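Aldo-keto Reductase, OXIDOREDUCTASE (PDB 5T79) probably acts as an NADPH-dependent oxidoreductase of the aldo-keto reductase family, studied for the conversion of 3-hydroxybutanal to 1,3-butanediol. Local coordinates at residues S45-Q50 with R79-F85; Q228-L234 with V263-N267. All coordinates share one frame; numbering follows the deposited sequence.

Interaction 1: residues S45-Q50 with R79-F85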
loop_
_atom_site.group_PDB
_atom_site.type_symbol
_atom_site.label_atom_id
_atom_site.label_comp_id
_atom_site.label_asym_id
_atom_site.label_seq_id
_atom_site.Cartn_x
_atom_site.Cartn_y
_atom_site.Cartn_z
ATOM N N SER A 45 -17.925 -1.155 -3.026
ATOM C CA SER A 45 -16.875 -1.096 -1.989
ATOM C C SER A 45 -16.928 -2.349 -1.099
ATOM O O SER A 45 -15.906 -2.981 -0.808
ATOM C CB SER A 45 -17.074 0.149 -1.121
ATOM O OG SER A 45 -16.925 1.312 -1.911
ATOM N N ARG A 46 -18.148 -2.719 -0.689
ATOM C CA ARG A 46 -18.384 -3.868 0.191
ATOM C C ARG A 46 -17.948 -5.160 -0.512
ATOM O O ARG A 46 -17.253 -5.974 0.090
ATOM C CB ARG A 46 -19.888 -3.923 0.571
ATOM C CG ARG A 46 -20.205 -4.948 1.646
ATOM C CD ARG A 46 -21.695 -5.123 1.862
ATOM N NE ARG A 46 -22.377 -3.851 2.146
ATOM C CZ ARG A 46 -22.477 -3.293 3.344
ATOM N NH1 ARG A 46 -21.925 -3.875 4.405
ATOM N NH2 ARG A 46 -23.141 -2.154 3.495
ATOM N N ALA A 47 -18.344 -5.329 -1.785
ATOM C CA ALA A 47 -17.998 -6.503 -2.599
ATOM C C ALA A 47 -16.469 -6.630 -2.745
ATOM O O ALA A 47 -15.945 -7.743 -2.680
ATOM C CB ALA A 47 -18.652 -6.402 -3.980
ATOM N N LEU A 48 -15.761 -5.503 -2.924
ATOM C CA LEU A 48 -14.274 -5.495 -3.042
ATOM C C LEU A 48 -13.615 -5.971 -1.743
ATOM O O LEU A 48 -12.766 -6.861 -1.764
ATOM C CB LEU A 48 -13.756 -4.066 -3.386
ATOM C CG LEU A 48 -14.106 -3.552 -4.783
ATOM C CD1 LEU A 48 -13.835 -2.051 -4.917
ATOM C CD2 LEU A 48 -13.386 -4.353 -5.861
ATOM N N LEU A 49 -14.012 -5.398 -0.610
ATOM C CA LEU A 49 -13.460 -5.827 0.676
ATOM C C LEU A 49 -13.757 -7.315 0.960
ATOM O O LEU A 49 -12.874 -8.028 1.411
ATOM C CB LEU A 49 -13.988 -4.955 1.828
ATOM C CG LEU A 49 -13.555 -3.488 1.804
ATOM C CD1 LEU A 49 -14.215 -2.715 2.939
ATOM C CD2 LEU A 49 -12.040 -3.358 1.855
ATOM N N GLN A 50 -14.985 -7.778 0.697
ATOM C CA GLN A 50 -15.334 -9.177 0.959
ATOM C C GLN A 50 -14.557 -10.112 0.028
ATOM O O GLN A 50 -14.086 -11.159 0.482
ATOM C CB GLN A 50 -16.855 -9.395 0.802
ATOM C CG GLN A 50 -17.652 -8.738 1.943
ATOM C CD GLN A 50 -19.136 -8.997 1.812
ATOM O OE1 GLN A 50 -19.559 -9.827 1.030
ATOM N NE2 GLN A 50 -19.955 -8.345 2.622
ATOM N N ARG A 79 -18.002 1.677 8.468
ATOM C CA ARG A 79 -19.364 1.112 8.399
ATOM C C ARG A 79 -19.323 -0.369 7.962
ATOM O O ARG A 79 -19.991 -1.206 8.586
ATOM C CB ARG A 79 -20.237 1.917 7.408
ATOM C CG ARG A 79 -21.665 1.369 7.282
ATOM C CD ARG A 79 -22.456 2.067 6.204
ATOM N NE ARG A 79 -23.615 1.273 5.769
ATOM C CZ ARG A 79 -24.257 1.462 4.620
ATOM N NH1 ARG A 79 -23.875 2.424 3.790
ATOM N NH2 ARG A 79 -25.295 0.704 4.300
ATOM N N ILE A 80 -18.572 -0.683 6.881
ATOM C CA ILE A 80 -18.484 -2.057 6.356
ATOM C C ILE A 80 -17.825 -2.962 7.413
ATOM O O ILE A 80 -18.263 -4.105 7.601
ATOM C CB ILE A 80 -17.781 -2.120 4.980
ATOM C CG1 ILE A 80 -18.632 -1.378 3.915
ATOM C CG2 ILE A 80 -17.517 -3.592 4.531
ATOM C CD1 ILE A 80 -17.833 -0.898 2.674
ATOM N N LEU A 81 -16.804 -2.448 8.105
ATOM C CA LEU A 81 -16.139 -3.192 9.184
ATOM C C LEU A 81 -17.164 -3.567 10.286
ATOM O O LEU A 81 -17.229 -4.733 10.686
ATOM C CB LEU A 81 -14.972 -2.392 9.780
ATOM C CG LEU A 81 -14.429 -2.868 11.133
ATOM C CD1 LEU A 81 -13.672 -4.184 11.016
ATOM C CD2 LEU A 81 -13.542 -1.828 11.731
ATOM N N GLN A 82 -17.967 -2.584 10.743
ATOM C CA GLN A 82 -18.978 -2.796 11.791
ATOM C C GLN A 82 -20.043 -3.801 11.322
ATOM O O GLN A 82 -20.456 -4.678 12.086
ATOM C CB GLN A 82 -19.641 -1.443 12.155
ATOM C CG GLN A 82 -20.788 -1.520 13.187
ATOM C CD GLN A 82 -20.360 -1.863 14.603
ATOM O OE1 GLN A 82 -19.274 -1.499 15.074
ATOM N NE2 GLN A 82 -21.236 -2.540 15.337
ATOM N N GLU A 83 -20.488 -3.672 10.061
ATOM C CA GLU A 83 -21.571 -4.515 9.557
ATOM C C GLU A 83 -21.139 -5.929 9.230
ATOM O O GLU A 83 -21.906 -6.862 9.495
ATOM C CB GLU A 83 -22.207 -3.888 8.302
ATOM C CG GLU A 83 -23.004 -2.620 8.601
ATOM C CD GLU A 83 -23.550 -1.856 7.408
ATOM O OE1 GLU A 83 -23.174 -2.174 6.257
ATOM O OE2 GLU A 83 -24.324 -0.900 7.633
ATOM N N ASP A 84 -19.929 -6.107 8.660
ATOM C CA ASP A 84 -19.539 -7.410 8.150
ATOM C C ASP A 84 -18.275 -8.034 8.714
ATOM O O ASP A 84 -18.148 -9.254 8.631
ATOM C CB ASP A 84 -19.334 -7.288 6.612
ATOM C CG ASP A 84 -20.528 -6.804 5.797
ATOM O OD1 ASP A 84 -21.685 -7.032 6.231
ATOM O OD2 ASP A 84 -20.312 -6.273 4.692
ATOM N N PHE A 85 -17.324 -7.244 9.229
ATOM C CA PHE A 85 -16.022 -7.802 9.591
ATOM C C PHE A 85 -15.644 -7.807 11.072
ATOM O O PHE A 85 -14.554 -8.286 11.378
ATOM C CB PHE A 85 -14.927 -7.020 8.844
ATOM C CG PHE A 85 -14.874 -7.290 7.354
ATOM C CD1 PHE A 85 -15.617 -6.517 6.464
ATOM C CD2 PHE A 85 -14.038 -8.271 6.841
ATOM C CE1 PHE A 85 -15.543 -6.739 5.081
ATOM C CE2 PHE A 85 -13.960 -8.493 5.459
ATOM C CZ PHE A 85 -14.711 -7.725 4.590
#

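Interaction 2: residues Q228-L234 with V263-N267. With NDP (NADPH dihydro-nicotinamide-adenine-dinucleotide phosphate), chain E.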
loop_
_atom_site.group_PDB
_atom_site.type_symbol
_atom_site.label_atom_id
_atom_site.label_comp_id
_atom_site.label_asym_id
_atom_site.label_seq_id
_atom_site.Cartn_x
_atom_site.Cartn_y
_atom_site.Cartn_z
ATOM N N GLN A 228 -1.668 2.175 -15.807
ATOM C CA GLN A 228 -1.007 2.155 -17.132
ATOM C C GLN A 228 -0.537 0.745 -17.502
ATOM O O GLN A 228 -0.657 0.318 -18.659
ATOM C CB GLN A 228 0.203 3.095 -17.160
ATOM C CG GLN A 228 -0.183 4.575 -17.236
ATOM C CD GLN A 228 1.012 5.500 -17.219
ATOM O OE1 GLN A 228 2.166 5.085 -17.050
ATOM N NE2 GLN A 228 0.758 6.790 -17.403
ATOM N N LEU A 229 -0.045 0.005 -16.501
ATOM C CA LEU A 229 0.494 -1.344 -16.699
ATOM C C LEU A 229 -0.627 -2.395 -16.645
ATOM O O LEU A 229 -0.580 -3.343 -15.856
ATOM C CB LEU A 229 1.608 -1.617 -15.657
ATOM C CG LEU A 229 2.907 -0.804 -15.854
ATOM C CD1 LEU A 229 3.714 -0.747 -14.575
ATOM C CD2 LEU A 229 3.758 -1.378 -16.992
ATOM N N THR A 230 -1.665 -2.188 -17.477
ATOM C CA THR A 230 -2.846 -3.054 -17.587
ATOM C C THR A 230 -3.312 -3.091 -19.044
ATOM O O THR A 230 -2.603 -2.600 -19.936
ATOM C CB THR A 230 -4.009 -2.565 -16.668
ATOM O OG1 THR A 230 -4.583 -1.375 -17.214
ATOM C CG2 THR A 230 -3.593 -2.331 -15.217
ATOM N N ASP A 231 -4.537 -3.618 -19.254
ATOM C CA ASP A 231 -5.270 -3.704 -20.521
ATOM C C ASP A 231 -5.902 -2.383 -20.911
ATOM O O ASP A 231 -6.203 -2.191 -22.087
ATOM C CB ASP A 231 -6.410 -4.742 -20.390
ATOM C CG ASP A 231 -6.064 -6.148 -20.812
ATOM O OD1 ASP A 231 -5.011 -6.332 -21.455
ATOM O OD2 ASP A 231 -6.865 -7.066 -20.529
ATOM N N ARG A 232 -6.156 -1.500 -19.914
ATOM C CA ARG A 232 -6.871 -0.222 -20.033
ATOM C C ARG A 232 -6.608 0.543 -21.346
ATOM O O ARG A 232 -7.574 0.861 -22.043
ATOM C CB ARG A 232 -6.574 0.697 -18.833
ATOM C CG ARG A 232 -7.559 1.866 -18.704
ATOM C CD ARG A 232 -7.097 2.916 -17.718
ATOM N NE ARG A 232 -7.384 2.543 -16.333
ATOM C CZ ARG A 232 -6.721 3.006 -15.277
ATOM N NH1 ARG A 232 -5.711 3.854 -15.435
ATOM N NH2 ARG A 232 -7.057 2.617 -14.054
ATOM N N TYR A 233 -5.332 0.820 -21.686
ATOM C CA TYR A 233 -5.014 1.630 -22.868
ATOM C C TYR A 233 -4.613 0.802 -24.100
ATOM O O TYR A 233 -4.097 1.378 -25.068
ATOM C CB TYR A 233 -3.921 2.658 -22.533
ATOM C CG TYR A 233 -4.250 3.519 -21.332
ATOM C CD1 TYR A 233 -5.300 4.437 -21.372
ATOM C CD2 TYR A 233 -3.502 3.436 -20.163
ATOM C CE1 TYR A 233 -5.607 5.235 -20.270
ATOM C CE2 TYR A 233 -3.795 4.233 -19.059
ATOM C CZ TYR A 233 -4.848 5.131 -19.116
ATOM O OH TYR A 233 -5.147 5.904 -18.025
ATOM N N LEU A 234 -4.906 -0.520 -24.099
ATOM C CA LEU A 234 -4.602 -1.404 -25.237
ATOM C C LEU A 234 -5.848 -1.693 -26.080
ATOM O O LEU A 234 -6.877 -1.043 -25.919
ATOM C CB LEU A 234 -3.985 -2.731 -24.768
ATOM C CG LEU A 234 -2.709 -2.645 -23.935
ATOM C CD1 LEU A 234 -2.500 -3.914 -23.149
ATOM C CD2 LEU A 234 -1.498 -2.343 -24.797
ATOM N N VAL A 263 4.158 -0.184 -22.788
ATOM C CA VAL A 263 3.032 -1.006 -22.308
ATOM C C VAL A 263 2.708 -2.086 -23.355
ATOM O O VAL A 263 2.541 -3.252 -23.001
ATOM C CB VAL A 263 1.800 -0.121 -21.952
ATOM C CG1 VAL A 263 0.502 -0.930 -21.882
ATOM C CG2 VAL A 263 2.039 0.629 -20.637
ATOM N N ARG A 264 2.635 -1.705 -24.630
ATOM C CA ARG A 264 2.347 -2.655 -25.709
ATOM C C ARG A 264 3.383 -3.779 -25.757
ATOM O O ARG A 264 3.007 -4.947 -25.871
ATOM C CB ARG A 264 2.294 -1.925 -27.071
ATOM C CG ARG A 264 1.050 -1.055 -27.246
ATOM C CD ARG A 264 1.007 -0.383 -28.608
ATOM N NE ARG A 264 -0.316 0.175 -28.893
ATOM C CZ ARG A 264 -0.543 1.434 -29.254
ATOM N NH1 ARG A 264 0.466 2.290 -29.378
ATOM N NH2 ARG A 264 -1.780 1.847 -29.495
ATOM N N ARG A 265 4.676 -3.432 -25.658
ATOM C CA ARG A 265 5.773 -4.410 -25.740
ATOM C C ARG A 265 5.837 -5.265 -24.488
ATOM O O ARG A 265 6.105 -6.455 -24.596
ATOM C CB ARG A 265 7.124 -3.721 -25.981
ATOM C CG ARG A 265 7.237 -3.024 -27.340
ATOM C CD ARG A 265 8.594 -2.369 -27.476
ATOM N NE ARG A 265 8.811 -1.800 -28.807
ATOM C CZ ARG A 265 9.976 -1.322 -29.236
ATOM N NH1 ARG A 265 11.044 -1.346 -28.446
ATOM N NH2 ARG A 265 10.086 -0.829 -30.462
ATOM N N LEU A 266 5.570 -4.676 -23.302
ATOM C CA LEU A 266 5.547 -5.435 -22.056
ATOM C C LEU A 266 4.380 -6.427 -22.077
ATOM O O LEU A 266 4.537 -7.555 -21.614
ATOM C CB LEU A 266 5.453 -4.492 -20.831
ATOM C CG LEU A 266 6.719 -3.695 -20.500
ATOM C CD1 LEU A 266 6.403 -2.554 -19.535
ATOM C CD2 LEU A 266 7.827 -4.595 -19.941
ATOM N N ASN A 267 3.217 -6.021 -22.648
ATOM C CA ASN A 267 2.047 -6.905 -22.760
ATOM C C ASN A 267 2.349 -8.125 -23.670
ATOM O O ASN A 267 1.839 -9.218 -23.416
ATOM C CB ASN A 267 0.840 -6.130 -23.286
ATOM C CG ASN A 267 -0.442 -6.919 -23.239
ATOM O OD1 ASN A 267 -0.775 -7.570 -22.235
ATOM N ND2 ASN A 267 -1.179 -6.895 -24.339
HETATM P PA NDP E . -2.602 0.338 -9.004
HETATM O O1A NDP E . -2.664 -1.107 -8.612
HETATM O O2A NDP E . -1.418 1.012 -9.535
HETATM O O5B NDP E . -3.765 0.710 -10.052
HETATM C C5B NDP E . -5.103 0.520 -9.549
HETATM C C4B NDP E . -6.130 0.899 -10.579
HETATM O O4B NDP E . -5.780 0.307 -11.850
HETATM C C3B NDP E . -7.538 0.408 -10.245
HETATM O O3B NDP E . -8.265 1.420 -9.552
HETATM C C2B NDP E . -8.126 0.065 -11.607
HETATM O O2B NDP E . -8.731 1.224 -12.223
HETATM C C1B NDP E . -6.897 -0.349 -12.418
HETATM N N9A NDP E . -6.628 -1.784 -12.430
HETATM C C8A NDP E . -6.136 -2.556 -11.411
HETATM N N7A NDP E . -5.990 -3.822 -11.721
HETATM C C5A NDP E . -6.426 -3.890 -13.036
HETATM C C6A NDP E . -6.587 -4.969 -13.929
HETATM N N6A NDP E . -6.183 -6.217 -13.670
HETATM N N1A NDP E . -7.132 -4.704 -15.138
HETATM C C2A NDP E . -7.439 -3.439 -15.446
HETATM N N3A NDP E . -7.310 -2.340 -14.697
HETATM C C4A NDP E . -6.814 -2.638 -13.488
HETATM O O3 NDP E . -2.938 0.958 -7.582
HETATM P PN NDP E . -2.993 2.515 -7.221
HETATM O O1N NDP E . -4.462 2.727 -7.259
HETATM O O2N NDP E . -2.079 3.371 -8.084
HETATM O O5D NDP E . -2.377 2.767 -5.738
HETATM C C5D NDP E . -2.180 1.586 -4.913
HETATM C C4D NDP E . -2.492 1.883 -3.464
HETATM O O4D NDP E . -1.366 2.558 -2.873
HETATM C C3D NDP E . -3.682 2.785 -3.190
HETATM O O3D NDP E . -4.893 2.047 -3.242
HETATM C C2D NDP E . -3.329 3.401 -1.829
HETATM O O2D NDP E . -3.749 2.705 -0.656
HETATM C C1D NDP E . -1.803 3.491 -1.906
HETATM N N1N NDP E . -1.309 4.812 -2.347
HETATM C C2N NDP E . -0.465 5.487 -1.466
HETATM C C3N NDP E . 0.059 6.693 -1.745
HETATM C C7N NDP E . 1.176 7.220 -0.885
HETATM O O7N NDP E . 1.567 8.364 -1.158
HETATM N N7N NDP E . 1.675 6.517 0.133
HETATM C C4N NDP E . -0.449 7.468 -2.932
HETATM C C5N NDP E . -1.122 6.585 -3.927
HETATM C C6N NDP E . -1.540 5.370 -3.636
HETATM P P2B NDP E . -10.166 1.338 -12.975
HETATM O O1X NDP E . -11.162 2.250 -12.362
HETATM O O2X NDP E . -9.723 1.780 -14.364
HETATM O O3X NDP E . -10.648 -0.103 -13.093
HETATM O O HOH W 1 -2.890 -7.847 -20.552
HETATM O O HOH W 2 -3.997 -8.040 -24.292
#

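Interaction 1: residues S45-Q50 with R79-F85
Arg46 reaches from helix 42-54 into a hole on helix 72-85 formed by Arg79, Ile80, Glu83 and Asp84, and its charge organises the polar half of the contact. Its chain leaves with CG anti to the backbone N (chi1 -171°) and then bends at chi3, which lays the guanidinium over Ile80 CG1 and turns its end to two acids. Glu83 OE1 is held end-on by both terminal nitrogens, Arg46 NH1 and Arg46 NH2 each lying 2.8 Å from it, with the carboxylate nearly coplanar with the guanidinium. Arg46 NH1 also gives a straighter bond to Asp84 OD2 (2.9 Å, 161°), which meets the oxygen from above that carboxylate's plane. From the opposite face of the plane, Gln50 NE2 donates to the same Asp84 OD2 at 3.0 Å, so one oxygen is pinned between two donors. Arg79 NE binds the other oxygen of the Glu83 carboxylate, OE2, at 2.9 Å; the shared acid probably offsets the closeness of the two arginines.

Beneath this network lies the apolar half. Leu49 CD1 packs on Ile80 CG2 at 3.8 Å, and Ile80 CD1 comes up against the backbone N of Arg46. The Phe85 ring brings CZ to within 4.0 Å of Leu49 CB and presents its edge to the backbone of Leu49 and Gln50, while the ring of Tyr3, outside the two segments, also meets that of Phe85.

With segment axes 10.9 Å apart and crossing at -60°, the pair joins two successive outer helices of the (beta/alpha)8 barrel, those following strands 24-31 and 59-61.

Interaction 2: residues Q228-L234 with V263-N267
Leu234 lays its side chain across the helix at Val263, Arg264 and Asn267, and can be followed atom by atom. The type I turn from Asp231 to Leu234, closed by Leu234 N to Asp231 O, brings the residue to the helix. From CB the chain continues to CG, anti to the carbonyl carbon (chi1 -57°), which lies at the edge of contact with Val263 CG1. There it forks. CD2 rests against both Val263 CG1 and Arg264 CG, 3.8 Å from each of these atoms, the arginine's aliphatic stem sliding past in the opposite direction. CD1 turns instead to the amide of Asn267 and lies 3.5 Å from its ND2.

Deeper in, both methyls of Val263 press on the carbonyl of Gln228, CG2 at 3.4 Å from the oxygen, and Leu229 CD2 meets Leu266 CD1; Phe199 and Leu277 add to this apolar patch. No direct hydrogen bond joins the two segments. Water takes that role toward Asp231 and Asn267: one molecule lies between Asp231 OD1 and Asn267 OD1, while a second accepts from Asn267 ND2 and makes a weak bond to Asp231 OD1.

Away from the helix, the same loop faces NADPH. Thr230 CG2 rests 3.7 Å from C4A of the adenine, and the hydroxyl of Thr230, bonded also to Gly227 O, accepts from Arg232 N in an ST turn. Arg232 NH2 donates to both O2X and O2B of NADPH, each at 2.8 Å, with a weak third bond from NE to O2X. The chemistry is therefore divided by side: apolar contacts edged by water seat the loop on the helix, and a single guanidinium grips the 2'-phosphate and its ester oxygen, consistent with use of NADPH rather than NADH.

Overall arrangement
Neither contact belongs to the barrel's centre: both are partly buried, their own centres 31 Å apart and their nearest atoms about 12 Å apart, and they share no helix or loop. Interaction 1 joins two regular helices early in the chain, and it sets charged groups on its outer side against an apolar layer within; the side chain of Leu49 lies about 10 Å from the cofactor. Interaction 2, late in the chain, sets an irregular loop after strand 217-220 against helix 257-272 and relies on methyl groups and bridging water instead of direct ion pairs. Arginine thus serves two ends, crossing between helices in 45-50 with 79-85 but turning to a ligand phosphate in 228-234.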